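Glyco_hydro_cc domain-containing protein (Pseudomonas viridiflava, PDB 6UAV) probably hydrolyses internal beta-1,3 linkages of beta-1,3-glucans, as an endo-beta-1,3-glucanase of glycoside hydrolase family GH128 with a TIM-barrel catalytic core. Local coordinates at residues A[7-12]-A[27-32]; A[51-56]-A[78-83]. All blocks are in the same frame, centred on the assembly; numbering follows the deposited sequence.

How the contacts relate
Both contacts belong to the closed barrel of eight parallel strands at the core of this GH128 enzyme. Contact 1 joins strands 6-9 and 27-29, and contact 2 joins strands 51-56 and 78-81. They follow one another along the chain, each closing a beta-alpha-beta unit, through helix 15-22 and helix 63-72 respectively. Their centres are about 9 Å apart. Strands 27-29 and 51-56 are neighbours, so the two contacts share one run of four adjacent strands. Probable backbone hydrogen bonds from Val53 N to Trp28 O and from Met55 N to Ser32 O stitch them together. The first half of the barrel wall is thus continuous.

Contact 1. Residues A[7-12]-A[27-32]; sequences GVAYDV and WWYNWS
Asn30 ND2 donates to Asp11 OD1 at 2.9 Å. The acceptor lies in the amide plane of Asn30, but the amide approaches from above the carboxylate, and the two planes stand 67° apart. Asn30 CG sits between its backbone N and carbonyl carbon (chi1 68°), which brings the amide to the carboxylate. ND2 also donates to Lys34 O. The amide oxygen OD1 accepts from Ser32 OG at 2.8 Å. A water donates to Asp11 OD1 and Val12 O and accepts from Trp28 NE1 at 3.0 Å, in the plane of the indole. Asp11 OD1 is therefore gripped by both an amide and a water.

The backbones pair as parallel strands of the barrel. Val8 N bonds to Trp27 O at 3.1 Å, and Tyr10 N to Tyr29 O at 3.2 Å. Tyr29 N to Val8 O is weak.

Gly7 CA lies over one face of the Trp27 five-membered ring in a CH-pi contact, 3.6 Å from its centroid. The same ring donates through NE1 to Lys5 O. Val12 CG2 makes a second CH-pi contact, over the Trp28 pyrrole. Ala9 CB packs against Tyr29 CE1 at 3.6 Å and Trp31 CZ2 at 3.7 Å. Tyr29 OH is hydrogen-bonded to Thr183 O, and Trp31 NE1 to Glu184 OE2.

Backbone bonds join the strands and the aromatic rings pack against them. The amide and the water hold the carboxylate oxygen with two donors, and so tie together the loops that follow the two strands.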
# COMPACT_ATOMS: atom_id res chain seq x y z
N GLY A 7 5.13 -7.57 -0.16
CA GLY A 7 5.58 -6.52 0.74
C GLY A 7 4.89 -6.57 2.07
O GLY A 7 4.00 -7.41 2.33
N VAL A 8 5.27 -5.62 2.90
CA VAL A 8 4.66 -5.43 4.24
C VAL A 8 4.38 -3.95 4.41
O VAL A 8 5.24 -3.14 4.11
CB VAL A 8 5.58 -6.02 5.34
CG1 VAL A 8 4.91 -5.91 6.70
CG2 VAL A 8 5.91 -7.48 5.02
N ALA A 9 3.24 -3.64 5.03
CA ALA A 9 2.82 -2.27 5.40
C ALA A 9 3.14 -2.07 6.87
O ALA A 9 2.41 -2.64 7.68
CB ALA A 9 1.35 -2.10 5.12
N TYR A 10 4.32 -1.57 7.18
CA TYR A 10 4.85 -1.56 8.56
C TYR A 10 6.06 -0.64 8.61
O TYR A 10 6.88 -0.74 7.73
CB TYR A 10 5.25 -2.95 9.06
CG TYR A 10 5.71 -3.04 10.49
CD1 TYR A 10 4.82 -2.77 11.51
CD2 TYR A 10 6.99 -3.43 10.82
CE1 TYR A 10 5.21 -2.88 12.83
CE2 TYR A 10 7.41 -3.48 12.14
CZ TYR A 10 6.51 -3.21 13.15
OH TYR A 10 6.84 -3.29 14.49
N ASP A 11 6.21 0.12 9.67
CA ASP A 11 7.42 0.97 9.82
C ASP A 11 8.56 0.10 10.36
O ASP A 11 8.94 0.22 11.53
CB ASP A 11 7.12 2.18 10.69
CG ASP A 11 8.23 3.21 10.67
OD1 ASP A 11 9.02 3.22 9.70
OD2 ASP A 11 8.20 4.07 11.56
N VAL A 12 9.18 -0.67 9.46
CA VAL A 12 10.30 -1.56 9.87
C VAL A 12 11.41 -0.66 10.43
O VAL A 12 11.84 0.31 9.74
CB VAL A 12 10.82 -2.36 8.68
CG1 VAL A 12 12.01 -3.17 9.11
CG2 VAL A 12 9.74 -3.24 8.09
N TRP A 27 9.62 -5.78 -0.46
CA TRP A 27 9.54 -4.32 -0.23
C TRP A 27 8.69 -4.00 0.99
O TRP A 27 7.95 -4.85 1.48
CB TRP A 27 8.98 -3.62 -1.48
CG TRP A 27 7.53 -3.89 -1.72
CD1 TRP A 27 6.97 -5.06 -2.17
CD2 TRP A 27 6.42 -3.04 -1.39
NE1 TRP A 27 5.60 -4.98 -2.19
CE2 TRP A 27 5.24 -3.74 -1.72
CE3 TRP A 27 6.32 -1.75 -0.88
CZ2 TRP A 27 3.99 -3.14 -1.61
CZ3 TRP A 27 5.08 -1.17 -0.77
CH2 TRP A 27 3.93 -1.86 -1.09
N TRP A 28 8.82 -2.78 1.44
CA TRP A 28 7.93 -2.28 2.50
C TRP A 28 7.70 -0.80 2.33
O TRP A 28 8.39 -0.14 1.56
CB TRP A 28 8.49 -2.56 3.91
CG TRP A 28 9.48 -1.57 4.48
CD1 TRP A 28 9.19 -0.62 5.41
CD2 TRP A 28 10.87 -1.42 4.20
NE1 TRP A 28 10.30 0.08 5.77
CE2 TRP A 28 11.37 -0.40 5.04
CE3 TRP A 28 11.77 -2.08 3.34
CZ2 TRP A 28 12.70 0.00 5.04
CZ3 TRP A 28 13.09 -1.70 3.38
CH2 TRP A 28 13.54 -0.65 4.17
N TYR A 29 6.76 -0.27 3.11
CA TYR A 29 6.58 1.19 3.16
C TYR A 29 6.04 1.48 4.53
O TYR A 29 5.64 0.54 5.21
CB TYR A 29 5.68 1.66 2.00
CG TYR A 29 4.22 1.41 2.25
CD1 TYR A 29 3.67 0.13 2.14
CD2 TYR A 29 3.40 2.45 2.60
CE1 TYR A 29 2.32 -0.07 2.35
CE2 TYR A 29 2.06 2.25 2.83
CZ TYR A 29 1.52 0.98 2.72
OH TYR A 29 0.18 0.79 2.92
N ASN A 30 6.03 2.75 4.90
CA ASN A 30 5.72 3.16 6.28
C ASN A 30 4.82 4.38 6.29
O ASN A 30 4.79 5.04 7.31
CB ASN A 30 6.98 3.40 7.11
CG ASN A 30 7.75 4.62 6.64
OD1 ASN A 30 7.35 5.25 5.64
ND2 ASN A 30 8.79 4.97 7.38
N TRP A 31 4.04 4.59 5.24
CA TRP A 31 3.08 5.71 5.13
C TRP A 31 3.81 7.07 5.18
O TRP A 31 3.16 8.05 5.42
CB TRP A 31 1.99 5.65 6.20
CG TRP A 31 1.20 4.38 6.10
CD1 TRP A 31 0.11 4.15 5.33
CD2 TRP A 31 1.41 3.17 6.85
NE1 TRP A 31 -0.36 2.88 5.51
CE2 TRP A 31 0.43 2.24 6.43
CE3 TRP A 31 2.33 2.79 7.84
CZ2 TRP A 31 0.34 0.94 6.99
CZ3 TRP A 31 2.23 1.53 8.40
CH2 TRP A 31 1.27 0.63 7.95
N SER A 32 5.11 7.12 4.94
CA SER A 32 5.88 8.38 5.14
C SER A 32 6.91 8.50 4.05
O SER A 32 7.17 7.54 3.31
CB SER A 32 6.51 8.42 6.51
OG SER A 32 7.78 7.88 6.41
O HOH W 1 10.80 1.98 8.03

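Contact 2. Residues A[51-56]-A[78-83]; sequences DFVPMV and YLLVIN
Ile82 N donates to Val56 O at 2.8 Å, nearly in line with the carbonyl. The same oxygen also receives a CA-H contact from Val81. Leu80 is held through both backbone polar atoms. Its N gives a hydrogen bond to Pro54 O, in the carbonyl plane, and its O accepts from Val56 N at 2.9 Å. Met55 CA adds a CA-H contact to Leu80 O.

These bonds make the parallel ladder between the third and fourth strands of the TIM barrel, with helix 63-72 as the crossover between them. Met55 and Leu80 put their side chains on one face, and Val56 and Val81 on the other.

Met55 CB meets Leu80 CB at 3.8 Å, the two side chains crossing at about a right angle. The methionine chain runs extended beyond CG, which carries CE to Asn83 CB, 3.7 Å away. Val53 CG1 touches Leu80 CG at 3.6 Å. Val53 CG1 stands anti to its own backbone N (chi1 178°), which turns this methyl onto the leucine. On the other face, Leu79 splits its branches: CD1 lies 3.9 Å from Pro54 CB, and CD2 meets Val56 CG2 at 4.2 Å. Val81 packs outward on Trp102 and Leu105 of helix 95-112.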
# COMPACT_ATOMS: atom_id res chain seq x y z
N ASP A 51 13.49 -3.31 -0.90
CA ASP A 51 13.40 -1.86 -1.24
C ASP A 51 12.32 -1.20 -0.39
O ASP A 51 11.35 -1.83 -0.04
CB ASP A 51 13.27 -1.62 -2.73
CG ASP A 51 12.01 -2.11 -3.37
OD1 ASP A 51 11.94 -3.34 -3.63
OD2 ASP A 51 11.09 -1.26 -3.61
N PHE A 52 12.54 0.05 -0.06
CA PHE A 52 11.53 0.91 0.64
C PHE A 52 10.86 1.80 -0.41
O PHE A 52 11.56 2.37 -1.28
CB PHE A 52 12.22 1.82 1.65
CG PHE A 52 11.36 2.91 2.24
CD1 PHE A 52 10.42 2.61 3.21
CD2 PHE A 52 11.44 4.22 1.76
CE1 PHE A 52 9.62 3.62 3.74
CE2 PHE A 52 10.62 5.20 2.30
CZ PHE A 52 9.69 4.89 3.27
N VAL A 53 9.56 2.00 -0.32
CA VAL A 53 8.78 2.86 -1.26
C VAL A 53 8.21 4.00 -0.47
O VAL A 53 7.50 3.80 0.50
CB VAL A 53 7.66 2.09 -1.99
CG1 VAL A 53 6.83 3.01 -2.92
CG2 VAL A 53 8.23 0.92 -2.75
N PRO A 54 8.64 5.24 -0.78
CA PRO A 54 8.17 6.39 -0.02
C PRO A 54 6.69 6.67 -0.30
O PRO A 54 6.19 6.35 -1.37
CB PRO A 54 8.92 7.59 -0.55
CG PRO A 54 9.67 7.11 -1.73
CD PRO A 54 9.57 5.59 -1.86
N MET A 55 6.06 7.44 0.61
CA MET A 55 4.65 7.79 0.45
C MET A 55 4.40 9.24 0.89
O MET A 55 4.94 9.70 1.88
CB MET A 55 3.76 6.90 1.30
CG MET A 55 2.28 7.28 1.18
SD MET A 55 1.19 5.98 1.80
CE MET A 55 -0.24 6.31 0.79
N VAL A 56 3.61 9.92 0.06
CA VAL A 56 3.01 11.23 0.37
C VAL A 56 1.66 10.93 0.94
O VAL A 56 0.76 10.46 0.18
CB VAL A 56 2.92 12.10 -0.90
CG1 VAL A 56 2.20 13.39 -0.59
CG2 VAL A 56 4.30 12.38 -1.43
N TYR A 78 8.95 4.33 -7.80
CA TYR A 78 7.51 4.44 -7.45
C TYR A 78 7.37 5.35 -6.25
O TYR A 78 8.25 5.36 -5.40
CB TYR A 78 6.94 3.06 -7.15
CG TYR A 78 6.95 2.20 -8.38
CD1 TYR A 78 5.98 2.33 -9.35
CD2 TYR A 78 7.93 1.28 -8.57
CE1 TYR A 78 6.02 1.58 -10.52
CE2 TYR A 78 7.99 0.53 -9.73
CZ TYR A 78 7.02 0.67 -10.69
OH TYR A 78 7.07 -0.10 -11.83
N LEU A 79 6.29 6.12 -6.26
CA LEU A 79 5.89 6.98 -5.14
C LEU A 79 4.44 6.69 -4.82
O LEU A 79 3.58 6.91 -5.67
CB LEU A 79 6.11 8.44 -5.54
CG LEU A 79 5.73 9.46 -4.47
CD1 LEU A 79 6.66 9.32 -3.25
CD2 LEU A 79 5.74 10.89 -5.04
N LEU A 80 4.17 6.24 -3.60
CA LEU A 80 2.80 6.02 -3.16
C LEU A 80 2.23 7.38 -2.79
O LEU A 80 2.96 8.20 -2.18
CB LEU A 80 2.82 5.13 -1.92
CG LEU A 80 3.34 3.72 -2.18
CD1 LEU A 80 3.60 3.03 -0.83
CD2 LEU A 80 2.36 2.93 -3.02
N VAL A 81 0.99 7.62 -3.18
CA VAL A 81 0.37 8.93 -2.87
C VAL A 81 -1.04 8.76 -2.34
O VAL A 81 -1.82 7.94 -2.88
CB VAL A 81 0.45 9.85 -4.11
CG1 VAL A 81 1.86 10.17 -4.53
CG2 VAL A 81 -0.35 9.33 -5.29
N ILE A 82 -1.35 9.60 -1.36
CA ILE A 82 -2.70 9.85 -0.80
C ILE A 82 -3.30 8.61 -0.12
O ILE A 82 -3.92 7.77 -0.79
CB ILE A 82 -3.67 10.48 -1.83
CG1 ILE A 82 -3.00 11.66 -2.58
CG2 ILE A 82 -4.90 10.91 -1.02
CD1 ILE A 82 -3.90 12.64 -3.27
N ASN A 83 -3.16 8.57 1.20
CA ASN A 83 -3.62 7.38 2.00
C ASN A 83 -5.10 7.48 2.36
O ASN A 83 -5.40 8.15 3.34
CB ASN A 83 -2.80 7.22 3.27
CG ASN A 83 -3.03 5.84 3.85
OD1 ASN A 83 -2.58 4.86 3.29
ND2 ASN A 83 -3.74 5.78 4.97